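Local structure of DNA repair and telomere maintenance protein nbs1 (Schizosaccharomyces pombe, 3HUF) at residues A[20-25]-A[47-52]; A[14-19]-A[34-39]; A[120-125]-A[152-157]. The protein serves as the phosphoprotein-binding adaptor of the MRN complex in DNA double-strand break repair, recognising phosphorylated partners such as Ctp1 through its N-terminal FHA and BRCT domains. One frame throughout, in Å; residues are numbered along the deposited sequence.

Interaction 1: residues A[20-25]-A[47-52]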
loop_
_atom_site.group_PDB
_atom_site.type_symbol
_atom_site.label_atom_id
_atom_site.label_comp_id
_atom_site.label_asym_id
_atom_site.label_seq_id
_atom_site.Cartn_x
_atom_site.Cartn_y
_atom_site.Cartn_z
ATOM N N PRO A 20 -7.853 -13.702 -2.897
ATOM C CA PRO A 20 -8.175 -14.255 -4.205
ATOM C C PRO A 20 -8.435 -15.761 -4.167
ATOM O O PRO A 20 -7.649 -16.511 -3.580
ATOM C CB PRO A 20 -6.918 -13.940 -5.012
ATOM C CG PRO A 20 -6.530 -12.545 -4.472
ATOM C CD PRO A 20 -6.789 -12.675 -2.990
ATOM N N GLY A 21 -9.528 -16.173 -4.810
ATOM C CA GLY A 21 -9.937 -17.569 -4.864
ATOM C C GLY A 21 -11.440 -17.578 -4.673
ATOM O O GLY A 21 -12.105 -16.545 -4.806
ATOM N N THR A 22 -11.984 -18.740 -4.342
ATOM C CA THR A 22 -13.421 -18.899 -4.255
ATOM C C THR A 22 -13.886 -19.388 -2.889
ATOM O O THR A 22 -13.264 -20.253 -2.281
ATOM C CB THR A 22 -13.916 -19.872 -5.329
ATOM O OG1 THR A 22 -13.303 -19.553 -6.591
ATOM C CG2 THR A 22 -15.392 -19.722 -5.476
ATOM N N TYR A 23 -15.003 -18.845 -2.430
ATOM C CA TYR A 23 -15.593 -19.186 -1.157
ATOM C C TYR A 23 -17.027 -19.625 -1.386
ATOM O O TYR A 23 -17.735 -19.036 -2.196
ATOM C CB TYR A 23 -15.585 -17.964 -0.232
ATOM C CG TYR A 23 -14.180 -17.458 0.058
ATOM C CD1 TYR A 23 -13.564 -16.521 -0.783
ATOM C CD2 TYR A 23 -13.452 -17.951 1.144
ATOM C CE1 TYR A 23 -12.253 -16.062 -0.537
ATOM C CE2 TYR A 23 -12.139 -17.498 1.405
ATOM C CZ TYR A 23 -11.553 -16.558 0.561
ATOM O OH TYR A 23 -10.273 -16.122 0.819
ATOM N N ILE A 24 -17.458 -20.650 -0.658
ATOM C CA ILE A 24 -18.878 -20.959 -0.571
ATOM C C ILE A 24 -19.382 -20.455 0.768
ATOM O O ILE A 24 -18.768 -20.663 1.829
ATOM C CB ILE A 24 -19.214 -22.447 -0.855
ATOM C CG1 ILE A 24 -19.313 -22.666 -2.355
ATOM C CG2 ILE A 24 -20.580 -22.840 -0.288
ATOM C CD1 ILE A 24 -18.087 -23.192 -2.943
ATOM N N VAL A 25 -20.478 -19.716 0.680
ATOM C CA VAL A 25 -21.032 -18.967 1.786
ATOM C C VAL A 25 -22.437 -19.536 2.049
ATOM O O VAL A 25 -23.238 -19.697 1.128
ATOM C CB VAL A 25 -21.098 -17.462 1.390
ATOM C CG1 VAL A 25 -21.583 -16.608 2.528
ATOM C CG2 VAL A 25 -19.721 -16.969 0.835
ATOM N N HIS A 47 -25.328 -20.987 0.046
ATOM C CA HIS A 47 -26.138 -19.859 -0.440
ATOM C C HIS A 47 -25.528 -19.071 -1.602
ATOM O O HIS A 47 -26.196 -18.827 -2.620
ATOM C CB HIS A 47 -26.517 -18.909 0.706
ATOM C CG HIS A 47 -27.582 -17.923 0.337
ATOM N ND1 HIS A 47 -28.888 -18.043 0.752
ATOM C CD2 HIS A 47 -27.536 -16.806 -0.424
ATOM C CE1 HIS A 47 -29.602 -17.045 0.262
ATOM N NE2 HIS A 47 -28.801 -16.277 -0.451
ATOM N N ALA A 48 -24.279 -18.656 -1.433
ATOM C CA ALA A 48 -23.581 -17.839 -2.409
ATOM C C ALA A 48 -22.154 -18.331 -2.642
ATOM O O ALA A 48 -21.551 -18.962 -1.769
ATOM C CB ALA A 48 -23.551 -16.365 -1.951
ATOM N N ARG A 49 -21.625 -18.020 -3.819
ATOM C CA ARG A 49 -20.209 -18.143 -4.081
ATOM C C ARG A 49 -19.622 -16.745 -4.268
ATOM O O ARG A 49 -20.179 -15.940 -5.001
ATOM C CB ARG A 49 -19.976 -18.999 -5.321
ATOM C CG ARG A 49 -18.513 -19.145 -5.687
ATOM C CD ARG A 49 -18.329 -19.890 -7.011
ATOM N NE ARG A 49 -19.099 -21.138 -7.030
ATOM C CZ ARG A 49 -18.675 -22.309 -6.547
ATOM N NH1 ARG A 49 -17.460 -22.433 -6.000
ATOM N NH2 ARG A 49 -19.481 -23.368 -6.612
ATOM N N PHE A 50 -18.545 -16.448 -3.547
ATOM C CA PHE A 50 -17.774 -15.233 -3.721
ATOM C C PHE A 50 -16.474 -15.662 -4.382
ATOM O O PHE A 50 -15.793 -16.552 -3.874
ATOM C CB PHE A 50 -17.384 -14.599 -2.384
ATOM C CG PHE A 50 -18.536 -14.147 -1.521
ATOM C CD1 PHE A 50 -19.848 -14.090 -1.998
ATOM C CD2 PHE A 50 -18.276 -13.736 -0.232
ATOM C CE1 PHE A 50 -20.877 -13.664 -1.174
ATOM C CE2 PHE A 50 -19.294 -13.289 0.610
ATOM C CZ PHE A 50 -20.596 -13.248 0.143
ATOM N N THR A 51 -16.138 -15.037 -5.502
ATOM C CA THR A 51 -14.892 -15.302 -6.217
ATOM C C THR A 51 -14.156 -13.987 -6.298
ATOM O O THR A 51 -14.707 -12.981 -6.741
ATOM C CB THR A 51 -15.116 -15.868 -7.650
ATOM O OG1 THR A 51 -15.908 -17.055 -7.570
ATOM C CG2 THR A 51 -13.787 -16.231 -8.312
ATOM N N ILE A 52 -12.936 -13.973 -5.783
ATOM C CA ILE A 52 -12.127 -12.773 -5.824
ATOM C C ILE A 52 -11.018 -13.036 -6.820
ATOM O O ILE A 52 -10.299 -14.032 -6.700
ATOM C CB ILE A 52 -11.598 -12.401 -4.437
ATOM C CG1 ILE A 52 -12.805 -12.098 -3.537
ATOM C CG2 ILE A 52 -10.637 -11.193 -4.528
ATOM C CD1 ILE A 52 -12.464 -11.908 -2.108
#
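Val25 lays its CG2 methyl over the centre of the Phe50 ring, 3.6 Å from CG2 to the ring centroid, a CH-pi contact in the packed half of an antiparallel strand pair. The methyl gets there because Val25 holds CG1 anti to the backbone N (chi1 -176°), which leaves CG2 beside that N and over the aromatic face. On the same buried side follow Tyr23, Ala48 and Ile52; Ala48 is small enough to sit directly across from the branched Val25, CB to CB 4.3 Å.

Backbone bonds join the strands from Gly21 with Ile52 to Val25 with Ala48, among them Tyr23 N to Phe50 O at 2.8 Å. At the far end the chain makes a classic beta bulge: Val25 O accepts from both His47 N (2.7 Å) and Ala48 N (3.0 Å), so two donors grip one carbonyl. Glycine suits position 21, whose backbone angles (phi 138°, psi -163°) would jam a CB against the preceding carbonyl.

The other face is looser and partly exposed. There Arg49, bent at chi3, folds its guanidinium over Ile24, whose CG1 lies off-centre beneath one face, while Thr22 and Thr51 sit together across the strands as beta-branched, polar residues fitting an outer strand surface.

Within the FHA domain the two strands adjoin inside a mixed sheet, 48-52 its central strand, with strand 35-37 beyond strand 21-26 and strand 68-72 beyond 48-52. Phe68 and Ile100 pack against Phe50, and Leu102 of strand 97-102 against Val25, so the buried face looks toward the second sheet.

Interaction 2: residues A[14-19]-A[34-39]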
loop_
_atom_site.group_PDB
_atom_site.type_symbol
_atom_site.label_atom_id
_atom_site.label_comp_id
_atom_site.label_asym_id
_atom_site.label_seq_id
_atom_site.Cartn_x
_atom_site.Cartn_y
_atom_site.Cartn_z
ATOM N N LYS A 14 -17.142 -11.694 14.231
ATOM C CA LYS A 14 -15.792 -11.671 13.693
ATOM C C LYS A 14 -15.750 -11.063 12.293
ATOM O O LYS A 14 -16.752 -11.084 11.573
ATOM C CB LYS A 14 -15.232 -13.093 13.676
ATOM C CG LYS A 14 -15.052 -13.613 15.089
ATOM C CD LYS A 14 -14.492 -14.998 15.148
ATOM C CE LYS A 14 -13.745 -15.195 16.481
ATOM N NZ LYS A 14 -14.301 -14.389 17.643
ATOM N N SER A 15 -14.601 -10.495 11.936
ATOM C CA SER A 15 -14.333 -10.089 10.550
ATOM C C SER A 15 -13.406 -11.098 9.896
ATOM O O SER A 15 -12.876 -11.990 10.558
ATOM C CB SER A 15 -13.751 -8.682 10.468
ATOM O OG SER A 15 -12.465 -8.631 11.061
ATOM N N ARG A 16 -13.233 -10.998 8.588
ATOM C CA ARG A 16 -12.366 -11.951 7.914
ATOM C C ARG A 16 -11.740 -11.369 6.667
ATOM O O ARG A 16 -12.420 -10.775 5.846
ATOM C CB ARG A 16 -13.138 -13.230 7.567
ATOM C CG ARG A 16 -12.301 -14.199 6.751
ATOM C CD ARG A 16 -12.858 -15.579 6.745
ATOM N NE ARG A 16 -12.048 -16.445 5.896
ATOM C CZ ARG A 16 -12.381 -17.690 5.576
ATOM N NH1 ARG A 16 -13.508 -18.220 6.046
ATOM N NH2 ARG A 16 -11.580 -18.405 4.791
ATOM N N ILE A 17 -10.432 -11.556 6.529
ATOM C CA ILE A 17 -9.727 -11.173 5.309
ATOM C C ILE A 17 -9.909 -12.242 4.210
ATOM O O ILE A 17 -9.612 -13.413 4.417
ATOM C CB ILE A 17 -8.233 -10.983 5.584
ATOM C CG1 ILE A 17 -8.026 -9.861 6.597
ATOM C CG2 ILE A 17 -7.514 -10.590 4.333
ATOM C CD1 ILE A 17 -6.604 -9.841 7.097
ATOM N N LEU A 18 -10.402 -11.823 3.052
ATOM C CA LEU A 18 -10.658 -12.741 1.955
ATOM C C LEU A 18 -9.582 -12.597 0.887
ATOM O O LEU A 18 -9.394 -11.550 0.318
ATOM C CB LEU A 18 -12.052 -12.464 1.339
ATOM C CG LEU A 18 -13.259 -12.629 2.274
ATOM C CD1 LEU A 18 -14.588 -12.481 1.456
ATOM C CD2 LEU A 18 -13.216 -13.983 3.038
ATOM N N PHE A 19 -8.895 -13.678 0.591
ATOM C CA PHE A 19 -7.880 -13.656 -0.436
ATOM C C PHE A 19 -8.509 -14.056 -1.774
ATOM O O PHE A 19 -9.595 -14.618 -1.791
ATOM C CB PHE A 19 -6.763 -14.626 -0.049
ATOM C CG PHE A 19 -6.243 -14.414 1.332
ATOM C CD1 PHE A 19 -6.312 -15.433 2.279
ATOM C CD2 PHE A 19 -5.674 -13.210 1.696
ATOM C CE1 PHE A 19 -5.812 -15.242 3.570
ATOM C CE2 PHE A 19 -5.175 -13.011 2.968
ATOM C CZ PHE A 19 -5.255 -14.030 3.913
ATOM N N SER A 34 -11.873 -22.012 2.511
ATOM C CA SER A 34 -12.703 -21.843 1.309
ATOM C C SER A 34 -14.212 -21.828 1.552
ATOM O O SER A 34 -14.994 -21.910 0.608
ATOM C CB SER A 34 -12.316 -22.846 0.209
ATOM O OG SER A 34 -12.779 -24.141 0.521
ATOM N N HIS A 35 -14.611 -21.684 2.814
ATOM C CA HIS A 35 -16.023 -21.641 3.196
ATOM C C HIS A 35 -16.264 -20.598 4.277
ATOM O O HIS A 35 -15.408 -20.369 5.160
ATOM C CB HIS A 35 -16.506 -22.992 3.730
ATOM C CG HIS A 35 -16.392 -24.126 2.755
ATOM N ND1 HIS A 35 -15.222 -24.833 2.570
ATOM C CD2 HIS A 35 -17.308 -24.696 1.937
ATOM C CE1 HIS A 35 -15.414 -25.764 1.654
ATOM N NE2 HIS A 35 -16.673 -25.704 1.256
ATOM N N ILE A 36 -17.449 -19.999 4.239
ATOM C CA ILE A 36 -17.834 -18.980 5.204
ATOM C C ILE A 36 -19.237 -19.306 5.696
ATOM O O ILE A 36 -20.204 -19.290 4.921
ATOM C CB ILE A 36 -17.808 -17.537 4.566
ATOM C CG1 ILE A 36 -16.440 -17.226 3.936
ATOM C CG2 ILE A 36 -18.159 -16.465 5.585
ATOM C CD1 ILE A 36 -16.450 -16.025 3.008
ATOM N N GLN A 37 -19.343 -19.613 6.987
ATOM C CA GLN A 37 -20.621 -19.864 7.624
ATOM C C GLN A 37 -21.313 -18.573 8.048
ATOM O O GLN A 37 -20.732 -17.729 8.748
ATOM C CB GLN A 37 -20.468 -20.764 8.856
ATOM C CG GLN A 37 -21.813 -21.148 9.458
ATOM C CD GLN A 37 -21.712 -22.175 10.585
ATOM O OE1 GLN A 37 -20.853 -22.086 11.464
ATOM N NE2 GLN A 37 -22.596 -23.150 10.556
ATOM N N VAL A 38 -22.569 -18.444 7.625
ATOM C CA VAL A 38 -23.385 -17.296 7.948
ATOM C C VAL A 38 -24.720 -17.836 8.408
ATOM O O VAL A 38 -25.460 -18.411 7.606
ATOM C CB VAL A 38 -23.602 -16.375 6.729
ATOM C CG1 VAL A 38 -24.195 -15.047 7.187
ATOM C CG2 VAL A 38 -22.300 -16.121 6.002
ATOM N N ILE A 39 -25.029 -17.655 9.689
ATOM C CA ILE A 39 -26.209 -18.285 10.271
ATOM C C ILE A 39 -27.401 -17.338 10.389
ATOM O O ILE A 39 -27.340 -16.335 11.106
ATOM C CB ILE A 39 -25.900 -18.904 11.643
ATOM C CG1 ILE A 39 -24.592 -19.718 11.564
ATOM C CG2 ILE A 39 -27.088 -19.751 12.122
ATOM C CD1 ILE A 39 -24.114 -20.270 12.874
#
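Arg16 and Ile36 are the residues whose CA atoms come nearest here, 9.3 Å from CA to CA, because the short segments 16-18 and 35-37 belong to different sheets, their axes 10.7 Å apart and running at 149° to each other. Side chains must therefore bridge the space.

Arg16 does so with a long reach. Its CG lies trans to the backbone N (chi1 175°) and the chain stays extended from CG to NE, which carries the guanidinium to the start of strand 35-37. There NH1 donates to the backbone O of His35 at 3.0 Å; the N-H...O angle of 142° is moderately bent, and the nitrogen stands above the carbonyl plane. NH2 has its own acceptor in Asp32 O, so two carbonyls of the loop and strand hold the guanidinium from turning. Arginine suits this place by combining an apolar shaft, able to run through a buried interface, with a head of several N-H groups for backbone oxygens. A leucine in its place has no N-H to offer, and the carbonyls of His35 and Asp32 would probably lack their bridge to strand 16-18, leaving the loop before strand 35-37 freer to move.

Ile36 serves both neighbours: its CG1 lies 3.7 Å from Arg16 NH1, and its CD1 meets Leu18 CD2 tip to tip at 3.8 Å. Leucine and isoleucine suit the spot because their branched ends are long enough to meet between the sheets.

Tyr23 of strand 21-26 lies against Arg16, Leu18 and Ile36 alike. Strand 16-18, outermost in the antiparallel sheet though Ile17 also bonds to Ile192, pairs with strand 2-6, from which Ile4 touches Leu18 and Ile36; strand 35-37 lies outermost in the mixed sheet beside 21-26. The contact thus joins outer strands of the two sheets of the FHA beta sandwich.

Interaction 3: residues A[120-125]-A[152-157]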
loop_
_atom_site.group_PDB
_atom_site.type_symbol
_atom_site.label_atom_id
_atom_site.label_comp_id
_atom_site.label_asym_id
_atom_site.label_seq_id
_atom_site.Cartn_x
_atom_site.Cartn_y
_atom_site.Cartn_z
ATOM N N PHE A 120 8.481 -2.391 -4.647
ATOM C CA PHE A 120 9.769 -3.018 -4.388
ATOM C C PHE A 120 10.862 -2.150 -4.961
ATOM O O PHE A 120 10.648 -1.454 -5.945
ATOM C CB PHE A 120 9.854 -4.395 -5.032
ATOM C CG PHE A 120 9.132 -5.462 -4.271
ATOM C CD1 PHE A 120 7.735 -5.547 -4.327
ATOM C CD2 PHE A 120 9.848 -6.387 -3.506
ATOM C CE1 PHE A 120 7.055 -6.543 -3.645
ATOM C CE2 PHE A 120 9.180 -7.385 -2.798
ATOM C CZ PHE A 120 7.774 -7.457 -2.863
ATOM N N ASP A 121 12.034 -2.180 -4.341
ATOM C CA ASP A 121 13.120 -1.340 -4.803
ATOM C C ASP A 121 14.000 -2.063 -5.813
ATOM O O ASP A 121 14.888 -1.475 -6.396
ATOM C CB ASP A 121 13.960 -0.883 -3.625
ATOM C CG ASP A 121 14.767 0.358 -3.941
ATOM O OD1 ASP A 121 14.398 1.125 -4.877
ATOM O OD2 ASP A 121 15.772 0.553 -3.256
ATOM N N ASN A 122 13.713 -3.336 -6.054
ATOM C CA ASN A 122 14.638 -4.188 -6.769
ATOM C C ASN A 122 13.839 -5.169 -7.611
ATOM O O ASN A 122 12.925 -5.807 -7.104
ATOM C CB ASN A 122 15.497 -4.903 -5.713
ATOM C CG ASN A 122 16.526 -5.826 -6.293
ATOM O OD1 ASN A 122 16.214 -6.924 -6.749
ATOM N ND2 ASN A 122 17.781 -5.415 -6.220
ATOM N N PRO A 123 14.175 -5.284 -8.900
ATOM C CA PRO A 123 13.459 -6.157 -9.835
ATOM C C PRO A 123 13.559 -7.654 -9.522
ATOM O O PRO A 123 12.606 -8.396 -9.772
ATOM C CB PRO A 123 14.127 -5.859 -11.181
ATOM C CG PRO A 123 14.927 -4.609 -10.975
ATOM C CD PRO A 123 15.286 -4.565 -9.548
ATOM N N GLU A 124 14.700 -8.096 -8.995
ATOM C CA GLU A 124 14.878 -9.504 -8.630
ATOM C C GLU A 124 14.059 -9.815 -7.372
ATOM O O GLU A 124 13.543 -10.919 -7.223
ATOM C CB GLU A 124 16.366 -9.868 -8.468
ATOM C CG GLU A 124 16.641 -11.387 -8.432
ATOM C CD GLU A 124 17.933 -11.824 -9.137
ATOM O OE1 GLU A 124 18.800 -10.981 -9.476
ATOM O OE2 GLU A 124 18.080 -13.045 -9.362
ATOM N N MET A 125 13.921 -8.821 -6.498
ATOM C CA MET A 125 13.071 -8.898 -5.318
ATOM C C MET A 125 11.587 -8.973 -5.699
ATOM O O MET A 125 10.852 -9.818 -5.200
ATOM C CB MET A 125 13.305 -7.669 -4.447
ATOM C CG MET A 125 14.513 -7.766 -3.562
ATOM S SD MET A 125 13.975 -8.047 -1.881
ATOM C CE MET A 125 14.319 -6.443 -1.170
ATOM N N VAL A 152 9.276 -1.875 0.008
ATOM C CA VAL A 152 10.277 -2.849 0.430
ATOM C C VAL A 152 11.664 -2.402 0.037
ATOM O O VAL A 152 12.003 -2.448 -1.141
ATOM C CB VAL A 152 10.071 -4.230 -0.233
ATOM C CG1 VAL A 152 11.023 -5.264 0.398
ATOM C CG2 VAL A 152 8.609 -4.665 -0.120
ATOM N N MET A 153 12.468 -1.989 1.012
ATOM C CA MET A 153 13.862 -1.626 0.735
ATOM C C MET A 153 14.685 -2.886 0.601
ATOM O O MET A 153 14.348 -3.903 1.223
ATOM C CB MET A 153 14.434 -0.762 1.857
ATOM C CG MET A 153 14.137 -1.285 3.232
ATOM S SD MET A 153 15.161 -0.647 4.574
ATOM C CE MET A 153 15.312 1.053 4.203
ATOM N N ASN A 154 15.757 -2.829 -0.194
ATOM C CA ASN A 154 16.728 -3.928 -0.233
ATOM C C ASN A 154 17.408 -4.093 1.121
ATOM O O ASN A 154 17.450 -3.148 1.923
ATOM C CB ASN A 154 17.818 -3.739 -1.312
ATOM C CG ASN A 154 17.251 -3.459 -2.691
ATOM O OD1 ASN A 154 16.078 -3.763 -2.979
ATOM N ND2 ASN A 154 18.080 -2.856 -3.561
ATOM N N ARG A 155 17.914 -5.303 1.365
ATOM C CA ARG A 155 18.800 -5.584 2.493
ATOM C C ARG A 155 19.832 -4.471 2.594
ATOM O O ARG A 155 20.635 -4.279 1.675
ATOM C CB ARG A 155 19.507 -6.920 2.266
ATOM C CG ARG A 155 20.221 -7.503 3.461
ATOM C CD ARG A 155 20.988 -8.765 3.050
ATOM N NE ARG A 155 21.771 -9.323 4.141
ATOM C CZ ARG A 155 21.393 -10.378 4.858
ATOM N NH1 ARG A 155 20.242 -10.990 4.585
ATOM N NH2 ARG A 155 22.165 -10.825 5.848
ATOM N N GLN A 156 19.788 -3.724 3.697
ATOM C CA GLN A 156 20.674 -2.572 3.910
ATOM C C GLN A 156 22.067 -3.068 4.234
ATOM O O GLN A 156 22.557 -2.925 5.370
ATOM C CB GLN A 156 20.158 -1.694 5.048
ATOM C CG GLN A 156 20.598 -0.244 4.963
ATOM C CD GLN A 156 20.173 0.561 6.179
ATOM O OE1 GLN A 156 18.986 0.639 6.496
ATOM N NE2 GLN A 156 21.140 1.176 6.856
ATOM N N ALA A 157 22.717 -3.640 3.229
ATOM C CA ALA A 157 23.866 -4.514 3.451
ATOM C C ALA A 157 25.094 -3.774 4.003
ATOM O O ALA A 157 26.198 -3.963 3.515
ATOM C CB ALA A 157 24.195 -5.248 2.148
HETATM O O HOH W 1 12.824 -4.346 -2.906
#
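Phe120 and Val152 lie side by side and point the same way, as neighbours in two parallel strands of the BRCT 1 sheet. The valine presents its CG2 methyl over the centre of the phenylalanine ring, 3.9 Å from CG2 to the centroid and only 12° off the ring normal, a CH-pi contact. Its other methyl, CG1, meets the CE of Met125 at 3.8 Å. Met125 reaches back from the first turn of helix 123-134 with a chain bent at chi2 and chi3, and its CE also settles 3.5 Å from Met153 O. A flexible, unbranched methionine suits a tip that must fit between a methyl group and a bending backbone.

Beyond the strand ends the orientation changes. Asn122 and Asn154 cross at about a right angle, their amide planes 83° apart, and Asn154 turns its OD1 toward the CB atoms of Asp121 and Asn122 rather than toward the other amide. Asn122 is the N-cap of the helix: with CG trans to its backbone N (chi1 -180°), OD1 swings under the first turn and takes Met125 N at 3.0 Å, on a lone pair in the carbonyl plane, and Glu124 N more weakly. Asp121 also crosses Asn154 steeply, though its carboxylate plane is much less inclined to the amide, and its OD2 is bonded to Thr162 OG1.

One water is set between the segments. It accepts from Asp121 N at 2.7 Å and donates to Val152 O at 2.7 Å, with a weak third bond to Asn154 OD1, and so bridges two backbone groups whose direct bond, Asp121 N to Val152 O, is itself weak. The chemistry thus divides: Phe120 packs on Trp129 of helix 123-134 and, with Val152, on Leu181 of helix 178-184, whereas the water and the Asn122 side chain satisfy backbone groups where strand gives way to helix and loop.

How the interactions relate
Interactions 1 and 2 share the FHA domain and touch: strand 21-26, half of interaction 1, is the neighbour of strand 35-37 in interaction 2, with Ile24 bonded to Ser34 and Ile36, and Leu18 packs on Ile52. Interaction 1 is hydrogen bonding within a sheet, with one buried and one partly exposed face; interaction 2, smaller but buried, spans two sheets by side chains. Interaction 3 stands apart in the first BRCT domain, about 35 Å from interaction 1 between centres. Partly buried, it joins strand end, helix start and following loop through a methyl-aromatic contact and a bridging water, with the helix cap local to one segment.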